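Local coordinates for protein NAD nucleotidase (PDB 3ZTV) that degrades NAD in the periplasm to adenosine and nicotinamide riboside, acting as pyrophosphatase and 5'-nucleotidase, at residues 46-51 with 292-297; 29-32 with 37-40; 58-63 with 286-291; 297-302 with 309-314. One frame throughout, in Å; residues are numbered along the deposited sequence.

Contact 1: 46-51 with 292-297; sequences FSAVNA and HVLMSS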
loop_
_atom_site.group_PDB
_atom_site.type_symbol
_atom_site.label_atom_id
_atom_site.label_comp_id
_atom_site.label_asym_id
_atom_site.label_seq_id
_atom_site.Cartn_x
_atom_site.Cartn_y
_atom_site.Cartn_z
ATOM N N PHE A 46 15.580 -28.524 19.986
ATOM C CA PHE A 46 14.989 -27.600 20.944
ATOM C C PHE A 46 15.495 -27.762 22.373
ATOM O O PHE A 46 15.383 -26.830 23.163
ATOM C CB PHE A 46 13.456 -27.618 20.893
ATOM C CG PHE A 46 12.854 -26.246 20.737
ATOM C CD1 PHE A 46 12.642 -25.437 21.846
ATOM C CD2 PHE A 46 12.516 -25.759 19.483
ATOM C CE1 PHE A 46 12.102 -24.176 21.710
ATOM C CE2 PHE A 46 11.975 -24.485 19.344
ATOM C CZ PHE A 46 11.764 -23.701 20.461
ATOM N N SER A 47 16.050 -28.921 22.725
ATOM C CA SER A 47 16.634 -29.050 24.055
ATOM C C SER A 47 17.821 -28.097 24.195
ATOM O O SER A 47 17.950 -27.399 25.208
ATOM C CB SER A 47 17.062 -30.486 24.332
ATOM O OG SER A 47 17.618 -30.588 25.633
ATOM N N ALA A 48 18.687 -28.062 23.183
ATOM C CA ALA A 48 19.804 -27.118 23.168
ATOM C C ALA A 48 19.312 -25.670 23.143
ATOM O O ALA A 48 19.870 -24.819 23.835
ATOM C CB ALA A 48 20.722 -27.398 21.987
ATOM N N VAL A 49 18.283 -25.376 22.347
ATOM C CA VAL A 49 17.738 -24.014 22.286
ATOM C C VAL A 49 17.317 -23.546 23.676
ATOM O O VAL A 49 17.744 -22.479 24.149
ATOM C CB VAL A 49 16.537 -23.893 21.312
ATOM C CG1 VAL A 49 15.794 -22.595 21.538
ATOM C CG2 VAL A 49 17.011 -23.980 19.871
ATOM N N ASN A 50 16.479 -24.336 24.336
ATOM C CA ASN A 50 15.970 -23.922 25.633
ATOM C C ASN A 50 17.053 -23.844 26.706
ATOM O O ASN A 50 17.055 -22.920 27.525
ATOM C CB ASN A 50 14.790 -24.798 26.063
ATOM C CG ASN A 50 13.510 -24.464 25.297
ATOM O OD1 ASN A 50 13.404 -23.419 24.658
ATOM N ND2 ASN A 50 12.532 -25.359 25.367
ATOM N N ALA A 51 17.977 -24.796 26.692
ATOM C CA ALA A 51 19.096 -24.761 27.630
ATOM C C ALA A 51 19.925 -23.491 27.443
ATOM O O ALA A 51 20.284 -22.822 28.414
ATOM C CB ALA A 51 19.974 -25.999 27.467
ATOM N N HIS A 292 25.191 -17.731 18.428
ATOM C CA HIS A 292 25.588 -19.019 19.014
ATOM C C HIS A 292 25.087 -20.191 18.182
ATOM O O HIS A 292 23.877 -20.440 18.125
ATOM C CB HIS A 292 25.000 -19.182 20.415
ATOM C CG HIS A 292 25.489 -18.179 21.417
ATOM N ND1 HIS A 292 24.845 -16.987 21.677
ATOM C CD2 HIS A 292 26.556 -18.216 22.251
ATOM C CE1 HIS A 292 25.501 -16.327 22.619
ATOM N NE2 HIS A 292 26.539 -17.058 22.988
ATOM N N VAL A 293 26.002 -20.932 17.562
ATOM C CA VAL A 293 25.633 -22.171 16.880
ATOM C C VAL A 293 25.624 -23.316 17.889
ATOM O O VAL A 293 26.620 -23.575 18.579
ATOM C CB VAL A 293 26.592 -22.493 15.725
ATOM C CG1 VAL A 293 26.270 -23.857 15.122
ATOM C CG2 VAL A 293 26.501 -21.426 14.664
ATOM N N LEU A 294 24.489 -24.004 17.982
ATOM C CA LEU A 294 24.284 -25.074 18.944
ATOM C C LEU A 294 24.749 -26.382 18.327
ATOM O O LEU A 294 24.159 -26.848 17.353
ATOM C CB LEU A 294 22.800 -25.151 19.304
ATOM C CG LEU A 294 22.177 -23.819 19.749
ATOM C CD1 LEU A 294 20.670 -23.965 19.893
ATOM C CD2 LEU A 294 22.812 -23.316 21.044
ATOM N N MET A 295 25.795 -26.981 18.889
ATOM C CA MET A 295 26.432 -28.141 18.269
ATOM C C MET A 295 26.688 -29.263 19.269
ATOM O O MET A 295 27.021 -29.010 20.428
ATOM C CB MET A 295 27.745 -27.703 17.607
ATOM C CG MET A 295 28.407 -28.752 16.713
ATOM S SD MET A 295 29.879 -28.119 15.883
ATOM C CE MET A 295 29.115 -26.911 14.803
ATOM N N SER A 296 26.493 -30.502 18.826
ATOM C CA SER A 296 26.876 -31.668 19.611
ATOM C C SER A 296 28.369 -31.961 19.496
ATOM O O SER A 296 28.979 -31.712 18.458
ATOM C CB SER A 296 26.084 -32.885 19.144
ATOM O OG SER A 296 26.525 -34.058 19.811
ATOM N N SER A 297 28.949 -32.488 20.572
ATOM C CA SER A 297 30.339 -32.930 20.543
ATOM C C SER A 297 30.458 -34.398 20.149
ATOM O O SER A 297 31.568 -34.915 20.030
ATOM C CB SER A 297 30.985 -32.744 21.916
ATOM O OG SER A 297 30.429 -33.648 22.849
#

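Contact 2: 29-32 with 37-40; sequences ETRI and QQTK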
loop_
_atom_site.group_PDB
_atom_site.type_symbol
_atom_site.label_atom_id
_atom_site.label_comp_id
_atom_site.label_asym_id
_atom_site.label_seq_id
_atom_site.Cartn_x
_atom_site.Cartn_y
_atom_site.Cartn_z
ATOM N N GLU A 29 21.834 -33.101 11.002
ATOM C CA GLU A 29 23.218 -33.151 10.562
ATOM C C GLU A 29 23.580 -31.974 9.656
ATOM O O GLU A 29 22.751 -31.499 8.871
ATOM C CB GLU A 29 23.463 -34.472 9.840
ATOM C CG GLU A 29 24.904 -34.763 9.496
ATOM C CD GLU A 29 25.061 -36.145 8.893
ATOM O OE1 GLU A 29 25.148 -37.124 9.661
ATOM O OE2 GLU A 29 25.068 -36.246 7.650
ATOM N N THR A 30 24.815 -31.494 9.783
ATOM C CA THR A 30 25.357 -30.524 8.845
ATOM C C THR A 30 26.848 -30.817 8.645
ATOM O O THR A 30 27.414 -31.665 9.337
ATOM C CB THR A 30 25.140 -29.071 9.334
ATOM O OG1 THR A 30 25.293 -28.162 8.237
ATOM C CG2 THR A 30 26.138 -28.714 10.423
ATOM N N ARG A 31 27.478 -30.126 7.704
ATOM C CA ARG A 31 28.902 -30.322 7.466
ATOM C C ARG A 31 29.682 -29.032 7.668
ATOM O O ARG A 31 29.258 -27.962 7.218
ATOM C CB ARG A 31 29.133 -30.875 6.060
ATOM C CG ARG A 31 28.448 -32.204 5.813
ATOM C CD ARG A 31 28.866 -32.793 4.484
ATOM N NE ARG A 31 28.024 -33.920 4.103
ATOM C CZ ARG A 31 28.241 -34.676 3.033
ATOM N NH1 ARG A 31 29.278 -34.427 2.248
ATOM N NH2 ARG A 31 27.423 -35.682 2.755
ATOM N N ILE A 32 30.809 -29.143 8.365
ATOM C CA ILE A 32 31.685 -28.010 8.620
ATOM C C ILE A 32 33.109 -28.356 8.210
ATOM O O ILE A 32 33.451 -29.527 8.021
ATOM C CB ILE A 32 31.694 -27.624 10.119
ATOM C CG1 ILE A 32 32.146 -28.804 10.983
ATOM C CG2 ILE A 32 30.311 -27.115 10.553
ATOM C CD1 ILE A 32 32.241 -28.482 12.459
ATOM N N GLN A 37 39.414 -30.344 7.544
ATOM C CA GLN A 37 38.702 -31.456 6.919
ATOM C C GLN A 37 37.188 -31.303 7.001
ATOM O O GLN A 37 36.657 -30.844 8.014
ATOM C CB GLN A 37 39.105 -32.776 7.581
ATOM C CG GLN A 37 40.609 -32.978 7.700
ATOM C CD GLN A 37 41.003 -34.439 7.646
ATOM O OE1 GLN A 37 40.693 -35.214 8.551
ATOM N NE2 GLN A 37 41.687 -34.825 6.576
ATOM N N GLN A 38 36.494 -31.698 5.938
ATOM C CA GLN A 38 35.036 -31.721 5.976
ATOM C C GLN A 38 34.565 -32.752 6.990
ATOM O O GLN A 38 34.996 -33.910 6.972
ATOM C CB GLN A 38 34.433 -32.006 4.602
ATOM C CG GLN A 38 32.923 -32.187 4.641
ATOM C CD GLN A 38 32.229 -31.653 3.406
ATOM O OE1 GLN A 38 31.706 -32.417 2.591
ATOM N NE2 GLN A 38 32.207 -30.330 3.266
ATOM N N THR A 39 33.675 -32.317 7.873
ATOM C CA THR A 39 33.289 -33.080 9.044
ATOM C C THR A 39 31.779 -33.026 9.210
ATOM O O THR A 39 31.180 -31.940 9.195
ATOM C CB THR A 39 33.976 -32.504 10.301
ATOM O OG1 THR A 39 35.393 -32.435 10.080
ATOM C CG2 THR A 39 33.695 -33.352 11.525
ATOM N N LYS A 40 31.157 -34.192 9.349
ATOM C CA LYS A 40 29.734 -34.266 9.653
ATOM C C LYS A 40 29.558 -34.124 11.151
ATOM O O LYS A 40 30.237 -34.797 11.931
ATOM C CB LYS A 40 29.144 -35.606 9.205
ATOM C CG LYS A 40 28.939 -35.771 7.707
ATOM C CD LYS A 40 28.332 -37.137 7.390
ATOM C CE LYS A 40 28.005 -37.279 5.911
ATOM N NZ LYS A 40 27.413 -38.615 5.615
HETATM O O HOH W 1 24.759 -38.469 6.326
#

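Contact 3: 58-63 with 286-291; sequences KKYKNP and ITRKIP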
loop_
_atom_site.group_PDB
_atom_site.type_symbol
_atom_site.label_atom_id
_atom_site.label_comp_id
_atom_site.label_asym_id
_atom_site.label_seq_id
_atom_site.Cartn_x
_atom_site.Cartn_y
_atom_site.Cartn_z
ATOM N N LYS A 58 19.724 -15.724 32.279
ATOM C CA LYS A 58 20.084 -15.531 33.686
ATOM C C LYS A 58 21.414 -14.797 33.843
ATOM O O LYS A 58 21.673 -14.191 34.883
ATOM C CB LYS A 58 20.114 -16.863 34.432
ATOM C CG LYS A 58 21.386 -17.644 34.268
ATOM C CD LYS A 58 21.179 -19.077 34.712
ATOM C CE LYS A 58 22.499 -19.779 34.947
ATOM N NZ LYS A 58 22.378 -21.223 34.713
ATOM N N LYS A 59 22.240 -14.845 32.800
ATOM C CA LYS A 59 23.563 -14.230 32.790
ATOM C C LYS A 59 23.524 -12.734 32.462
ATOM O O LYS A 59 24.364 -11.963 32.926
ATOM C CB LYS A 59 24.452 -14.954 31.771
ATOM C CG LYS A 59 25.802 -14.301 31.554
ATOM C CD LYS A 59 26.651 -15.089 30.576
ATOM C CE LYS A 59 28.009 -14.438 30.414
ATOM N NZ LYS A 59 28.915 -15.241 29.553
ATOM N N TYR A 60 22.545 -12.335 31.654
ATOM C CA TYR A 60 22.471 -10.983 31.106
ATOM C C TYR A 60 21.354 -10.173 31.743
ATOM O O TYR A 60 20.299 -10.711 32.072
ATOM C CB TYR A 60 22.175 -11.046 29.612
ATOM C CG TYR A 60 23.213 -11.713 28.745
ATOM C CD1 TYR A 60 24.577 -11.552 28.976
ATOM C CD2 TYR A 60 22.818 -12.489 27.662
ATOM C CE1 TYR A 60 25.516 -12.157 28.152
ATOM C CE2 TYR A 60 23.740 -13.089 26.838
ATOM C CZ TYR A 60 25.084 -12.925 27.083
ATOM O OH TYR A 60 25.997 -13.521 26.259
ATOM N N LYS A 61 21.578 -8.871 31.873
ATOM C CA LYS A 61 20.553 -7.969 32.384
ATOM C C LYS A 61 19.496 -7.649 31.324
ATOM O O LYS A 61 19.800 -7.483 30.136
ATOM C CB LYS A 61 21.193 -6.676 32.887
ATOM C CG LYS A 61 21.835 -5.848 31.790
ATOM C CD LYS A 61 22.443 -4.571 32.349
ATOM C CE LYS A 61 23.040 -3.718 31.242
ATOM N NZ LYS A 61 23.675 -2.476 31.767
ATOM N N ASN A 62 18.249 -7.560 31.765
ATOM C CA ASN A 62 17.145 -7.184 30.885
ATOM C C ASN A 62 17.009 -8.036 29.622
ATOM O O ASN A 62 16.974 -7.508 28.512
ATOM C CB ASN A 62 17.237 -5.697 30.531
ATOM C CG ASN A 62 17.227 -4.814 31.761
ATOM O OD1 ASN A 62 16.601 -5.154 32.769
ATOM N ND2 ASN A 62 17.925 -3.684 31.693
ATOM N N PRO A 63 16.894 -9.365 29.785
ATOM C CA PRO A 63 16.749 -10.211 28.597
ATOM C C PRO A 63 15.373 -10.062 27.944
ATOM O O PRO A 63 14.356 -9.895 28.621
ATOM C CB PRO A 63 16.937 -11.632 29.153
ATOM C CG PRO A 63 16.520 -11.539 30.580
ATOM C CD PRO A 63 16.892 -10.147 31.037
ATOM N N ILE A 286 25.522 -1.122 19.891
ATOM C CA ILE A 286 25.766 -2.537 20.167
ATOM C C ILE A 286 26.865 -2.741 21.212
ATOM O O ILE A 286 27.958 -2.187 21.092
ATOM C CB ILE A 286 26.145 -3.282 18.870
ATOM C CG1 ILE A 286 25.044 -3.106 17.814
ATOM C CG2 ILE A 286 26.426 -4.764 19.159
ATOM C CD1 ILE A 286 23.639 -3.410 18.324
ATOM N N THR A 287 26.563 -3.529 22.240
ATOM C CA THR A 287 27.524 -3.836 23.299
ATOM C C THR A 287 27.990 -5.297 23.269
ATOM O O THR A 287 28.979 -5.647 23.913
ATOM C CB THR A 287 26.923 -3.561 24.694
ATOM O OG1 THR A 287 25.773 -4.395 24.885
ATOM C CG2 THR A 287 26.509 -2.106 24.835
ATOM N N ARG A 288 27.271 -6.156 22.550
ATOM C CA ARG A 288 27.592 -7.583 22.506
ATOM C C ARG A 288 26.900 -8.130 21.270
ATOM O O ARG A 288 25.767 -7.739 20.985
ATOM C CB ARG A 288 27.080 -8.291 23.766
ATOM C CG ARG A 288 27.284 -9.813 23.775
ATOM C CD ARG A 288 26.775 -10.435 25.071
ATOM N NE ARG A 288 25.346 -10.210 25.242
ATOM C CZ ARG A 288 24.804 -9.337 26.088
ATOM N NH1 ARG A 288 25.566 -8.570 26.854
ATOM N NH2 ARG A 288 23.489 -9.204 26.151
ATOM N N LYS A 289 27.563 -9.012 20.528
ATOM C CA LYS A 289 26.982 -9.570 19.313
ATOM C C LYS A 289 27.566 -10.957 19.075
ATOM O O LYS A 289 28.709 -11.097 18.637
ATOM C CB LYS A 289 27.225 -8.647 18.110
ATOM C CG LYS A 289 28.629 -8.046 18.015
ATOM C CD LYS A 289 28.760 -7.185 16.767
ATOM C CE LYS A 289 30.175 -6.641 16.601
ATOM N NZ LYS A 289 31.154 -7.722 16.293
ATOM N N ILE A 290 26.782 -11.980 19.393
ATOM C CA ILE A 290 27.221 -13.366 19.251
ATOM C C ILE A 290 26.115 -14.223 18.649
ATOM O O ILE A 290 25.046 -14.374 19.246
ATOM C CB ILE A 290 27.596 -13.988 20.599
ATOM C CG1 ILE A 290 28.539 -13.075 21.385
ATOM C CG2 ILE A 290 28.223 -15.370 20.388
ATOM C CD1 ILE A 290 28.729 -13.504 22.836
ATOM N N PRO A 291 26.348 -14.770 17.451
ATOM C CA PRO A 291 25.445 -15.802 16.933
ATOM C C PRO A 291 25.888 -17.183 17.433
ATOM O O PRO A 291 26.874 -17.735 16.926
ATOM C CB PRO A 291 25.629 -15.690 15.419
ATOM C CG PRO A 291 27.043 -15.210 15.252
ATOM C CD PRO A 291 27.414 -14.428 16.492
#

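Contact 4: 297-302 with 309-314; sequences SHKLQV and WAELTG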
loop_
_atom_site.group_PDB
_atom_site.type_symbol
_atom_site.label_atom_id
_atom_site.label_comp_id
_atom_site.label_asym_id
_atom_site.label_seq_id
_atom_site.Cartn_x
_atom_site.Cartn_y
_atom_site.Cartn_z
ATOM N N SER A 297 28.949 -32.488 20.572
ATOM C CA SER A 297 30.339 -32.930 20.543
ATOM C C SER A 297 30.458 -34.398 20.149
ATOM O O SER A 297 31.568 -34.915 20.030
ATOM C CB SER A 297 30.985 -32.744 21.916
ATOM O OG SER A 297 30.429 -33.648 22.849
ATOM N N HIS A 298 29.327 -35.070 19.950
ATOM C CA HIS A 298 29.325 -36.537 19.877
ATOM C C HIS A 298 29.481 -37.125 18.477
ATOM O O HIS A 298 29.916 -38.278 18.332
ATOM C CB HIS A 298 28.091 -37.102 20.586
ATOM C CG HIS A 298 28.006 -36.707 22.026
ATOM N ND1 HIS A 298 28.942 -37.098 22.961
ATOM C CD2 HIS A 298 27.123 -35.922 22.688
ATOM C CE1 HIS A 298 28.627 -36.588 24.137
ATOM N NE2 HIS A 298 27.528 -35.869 23.999
ATOM N N LYS A 299 29.127 -36.358 17.453
ATOM C CA LYS A 299 29.333 -36.784 16.074
ATOM C C LYS A 299 30.414 -35.932 15.445
ATOM O O LYS A 299 30.237 -34.729 15.238
ATOM C CB LYS A 299 28.044 -36.699 15.244
ATOM C CG LYS A 299 28.230 -37.094 13.769
ATOM C CD LYS A 299 26.967 -36.875 12.943
ATOM C CE LYS A 299 25.911 -37.924 13.243
ATOM N NZ LYS A 299 24.625 -37.596 12.563
ATOM N N LEU A 300 31.544 -36.558 15.149
ATOM C CA LEU A 300 32.632 -35.879 14.466
ATOM C C LEU A 300 33.168 -36.841 13.416
ATOM O O LEU A 300 34.152 -37.556 13.653
ATOM C CB LEU A 300 33.733 -35.490 15.455
ATOM C CG LEU A 300 33.351 -34.512 16.576
ATOM C CD1 LEU A 300 34.419 -34.498 17.658
ATOM C CD2 LEU A 300 33.091 -33.098 16.051
ATOM N N GLN A 301 32.511 -36.876 12.264
ATOM C CA GLN A 301 32.828 -37.867 11.237
ATOM C C GLN A 301 33.529 -37.255 10.032
ATOM O O GLN A 301 33.141 -36.197 9.542
ATOM C CB GLN A 301 31.562 -38.597 10.790
ATOM C CG GLN A 301 30.897 -39.398 11.891
ATOM C CD GLN A 301 29.590 -40.015 11.452
ATOM O OE1 GLN A 301 29.216 -39.937 10.281
ATOM N NE2 GLN A 301 28.883 -40.626 12.393
ATOM N N VAL A 302 34.579 -37.926 9.566
ATOM C CA VAL A 302 35.275 -37.526 8.352
ATOM C C VAL A 302 35.310 -38.706 7.377
ATOM O O VAL A 302 35.225 -39.864 7.793
ATOM C CB VAL A 302 36.707 -37.034 8.652
ATOM C CG1 VAL A 302 36.670 -35.861 9.635
ATOM C CG2 VAL A 302 37.558 -38.170 9.201
ATOM N N TRP A 309 32.157 -42.465 5.915
ATOM C CA TRP A 309 32.186 -41.497 7.002
ATOM C C TRP A 309 32.386 -42.205 8.336
ATOM O O TRP A 309 31.593 -43.065 8.715
ATOM C CB TRP A 309 30.904 -40.660 6.988
ATOM C CG TRP A 309 30.855 -39.753 5.790
ATOM C CD1 TRP A 309 30.361 -40.049 4.549
ATOM C CD2 TRP A 309 31.357 -38.415 5.713
ATOM N NE1 TRP A 309 30.514 -38.969 3.711
ATOM C CE2 TRP A 309 31.125 -37.954 4.401
ATOM C CE3 TRP A 309 31.979 -37.560 6.628
ATOM C CZ2 TRP A 309 31.492 -36.674 3.984
ATOM C CZ3 TRP A 309 32.343 -36.295 6.212
ATOM C CH2 TRP A 309 32.095 -35.861 4.903
ATOM N N ALA A 310 33.459 -41.857 9.037
ATOM C CA ALA A 310 33.821 -42.540 10.278
ATOM C C ALA A 310 34.147 -41.551 11.395
ATOM O O ALA A 310 34.690 -40.476 11.144
ATOM C CB ALA A 310 35.003 -43.490 10.041
ATOM N N GLU A 311 33.835 -41.928 12.629
ATOM C CA GLU A 311 34.125 -41.085 13.787
ATOM C C GLU A 311 35.614 -40.906 14.041
ATOM O O GLU A 311 36.378 -41.876 14.015
ATOM C CB GLU A 311 33.474 -41.666 15.037
ATOM C CG GLU A 311 31.961 -41.632 15.006
ATOM C CD GLU A 311 31.379 -40.250 15.284
ATOM O OE1 GLU A 311 32.128 -39.337 15.706
ATOM O OE2 GLU A 311 30.159 -40.073 15.079
ATOM N N LEU A 312 36.018 -39.667 14.311
ATOM C CA LEU A 312 37.381 -39.373 14.739
ATOM C C LEU A 312 37.684 -40.106 16.040
ATOM O O LEU A 312 36.791 -40.353 16.848
ATOM C CB LEU A 312 37.566 -37.865 14.930
ATOM C CG LEU A 312 37.509 -37.030 13.653
ATOM C CD1 LEU A 312 37.642 -35.548 13.974
ATOM C CD2 LEU A 312 38.591 -37.470 12.677
ATOM N N THR A 313 38.953 -40.466 16.228
ATOM C CA THR A 313 39.394 -41.183 17.417
ATOM C C THR A 313 40.750 -40.643 17.883
ATOM O O THR A 313 41.417 -39.925 17.149
ATOM C CB THR A 313 39.490 -42.707 17.143
ATOM O OG1 THR A 313 39.783 -43.400 18.360
ATOM C CG2 THR A 313 40.574 -43.006 16.116
ATOM N N GLY A 314 41.134 -40.978 19.112
ATOM C CA GLY A 314 42.439 -40.606 19.636
ATOM C C GLY A 314 42.748 -39.119 19.595
ATOM O O GLY A 314 41.871 -38.284 19.830
#

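Contact 1: 46-51 with 292-297
Leu-294 of the strand reaches into the angle between Ala-48 and Val-49 on helix 46-59. All side-chain to side-chain contacts between 46-51 and 292-297 are apolar. CD1 of Leu-294 does most of the touching. It comes to 3.7 Å from CG2 of Val-49, and the two side chains cross at about a right angle. The same methyl lies 4.0 Å from CB of Ala-48 and also rests on the helix backbone at Val-49 N. CB of Leu-294 also meets CB of Ala-48, at 4.1 Å. Val-49 has CG1 anti to the backbone N (chi1 166°). This leaves CG2 for the strand, while CG1 lies over one face of the Phe-46 ring.

Polar bonds to neighbouring residues surround the contact. The backbone of Leu-294 is hydrogen-bonded to Gly-44, just before the helix. Ser-47 OG bonds to Asp-340 OD1 and Asp-336 N, and Asn-50 ND2 bonds to Thr-339 OG1 and Val-89 O.

The contact places the first turn of helix 46-59 against strand 284-295 of the mixed sheet in the metallophosphoesterase part of the protein. With no hydrogen bond across it, the direct contact is van der Waals packing of the leucine on the helix.

Contact 2: 29-32 with 37-40
Ile-32 and Thr-39 join their backbones by two hydrogen bonds. Ile-32 N gives to Thr-39 O at 2.9 Å, and Thr-39 N gives to Ile-32 O at 2.8 Å. The first is the straighter, with an N-H...O angle of 166°. Arg-31 NH1 bonds to Gln-38 OE1 at 3.2 Å. The oxygen sits at the edge of the guanidinium, in its plane, but the donor is tilted 35° from the carbonyl plane of the amide. The two planes stand 76° apart.

Glu-29 OE2 and Lys-40 NZ form a long salt bridge at 3.9 Å. A water closes the gap: it donates to Glu-29 OE2 at 2.6 Å and accepts from Lys-40 NZ. The other carboxylate oxygen, Glu-29 OE1, is paired with Lys-299.

The segments belong to an antiparallel beta hairpin, strands 28-34 and 37-43. Ile-32 and Thr-39 are a hydrogen-bonded pair, and Arg-31 and Lys-40 a non-hydrogen-bonded pair. Side chains of the two pairs lie on opposite faces.

Arg-31 and Lys-40 run side by side and point the same way. Their charged ends come close, which probably costs some energy. Lys-40 also makes a cation-pi contact with Trp-309. The Lys-40 chain is extended beyond CG, which lays CD alongside the Glu-29 carboxylate, 3.4 Å from OE2. On the other face, CG1 of Ile-32 packs against CB of Thr-39 at 4.2 Å, and Thr-39 touches Val-302.

Contact 3: 58-63 with 286-291
Arg-288 reaches across to Tyr-60 and lays its guanidinium flat on the ring. Its CG is anti to the backbone N, and the chain runs on straight through CB and CG without meeting segment 58-63. The bend comes at chi3, 61°, and turns the end of the chain over the phenol. CD is the first atom to touch, 3.4 Å from Tyr-60 OH. NE follows, 3.3 Å from Tyr-60 CZ. CZ of Arg-288 stands over the middle of the ring, 3.6 Å from its centroid and 11° off the normal. NH1 overhangs the rim, just beyond CD1 and CE1 of Tyr-60. NH2 lies nearer CG, at 3.6 Å, and also meets CD2. The two planes are only 10° apart, so this is a stacked cation-pi pair. Ile-290 adds a marginal touch: its CD1 methyl lies 4.4 Å from Tyr-60 OH.

Asp-273 of the adjoining strand 270-278 holds both partners. Asp-273 OD1 makes a salt bridge with Arg-288 NE, and Asp-273 OD2 is hydrogen-bonded to Tyr-60 OH. Arg-288 NH2 has a further, weak hydrogen bond to Ser-14 OG.

Thr-287 and Arg-288 both face Gly-275 in a classic beta bulge, where the chain turns a corner. The contact joins the part of strand 284-295 just after this corner to the loop that leaves helix 46-59. It lies away from the zinc and nucleotide sites. Stacking leaves the edges of the guanidinium available to Asp-273 and Ser-14, so the positive charge is probably balanced by the carboxylate while the guanidinium face rests on the ring.

Contact 4: 297-302 with 309-314
The Trp-309 ring meets the backbone of Gln-301 at its edge, with Gln-301 O 3.4 Å from CE3. The Gln-301 side chain crosses the tryptophan at about a right angle. One face of the His-298 ring has Ser-297 OG over its centre. The Glu-311 carboxylate is met by two donors. Leu-300 N bonds to OE1 at 2.9 Å on the syn side, nearly straight. Gln-301 NE2 bonds to OE2 at 3.0 Å. OE2 lies in the amide plane of Gln-301, but NE2 approaches from 45° above the carboxylate plane. Amide and carboxylate stand 87° apart. A bend at chi2 (-77°) folds Glu-311 back toward these donors. Arg-317 of helix 314-325 also pairs with OE1.

These residues belong to the antiparallel beta hairpin of strands 301-303 and 309-311. Val-302 and Ala-310 are its hydrogen-bonded pair: Val-302 N gives to Ala-310 O at 3.0 Å, and Ala-310 N to Val-302 O at 2.9 Å. Gln-301 and Glu-311 are the non-hydrogen-bonded pair. Leu-312 N, next after strand 309-311, bonds to Leu-300 O at 2.9 Å.

On the apolar side, CG2 of Val-302 packs on CD2 of Leu-312 at 3.7 Å. CD1 of Leu-312 is 4.2 Å from CB of Leu-300. Helix 314-325 lies against both leucines.

Overall arrangement
Contact 1 joins the start of helix 46-59, and contact 3 the loop after it, to strand 284-295, with centres about 17 Å apart. Contact 3 is nested inside the chain loop that contact 1 closes. Contacts 2 and 4 are two hairpins set against each other, centres about 10 Å apart. Lys-40 N lies 2.8 Å from Gln-301 O, a probable hydrogen bond, and Glu-29 OE1 bridges to Lys-299 NZ at 3.0 Å. Met-295 touches Ile-32, linking contacts 1 and 2, and Ser-297 is shared by contacts 1 and 4. In contact 1 the Val-49 side chain is about 11 Å from that of the zinc ligand Asp-20. In contact 2, the Arg-31 side chain is about 11 Å from the bound adenosine.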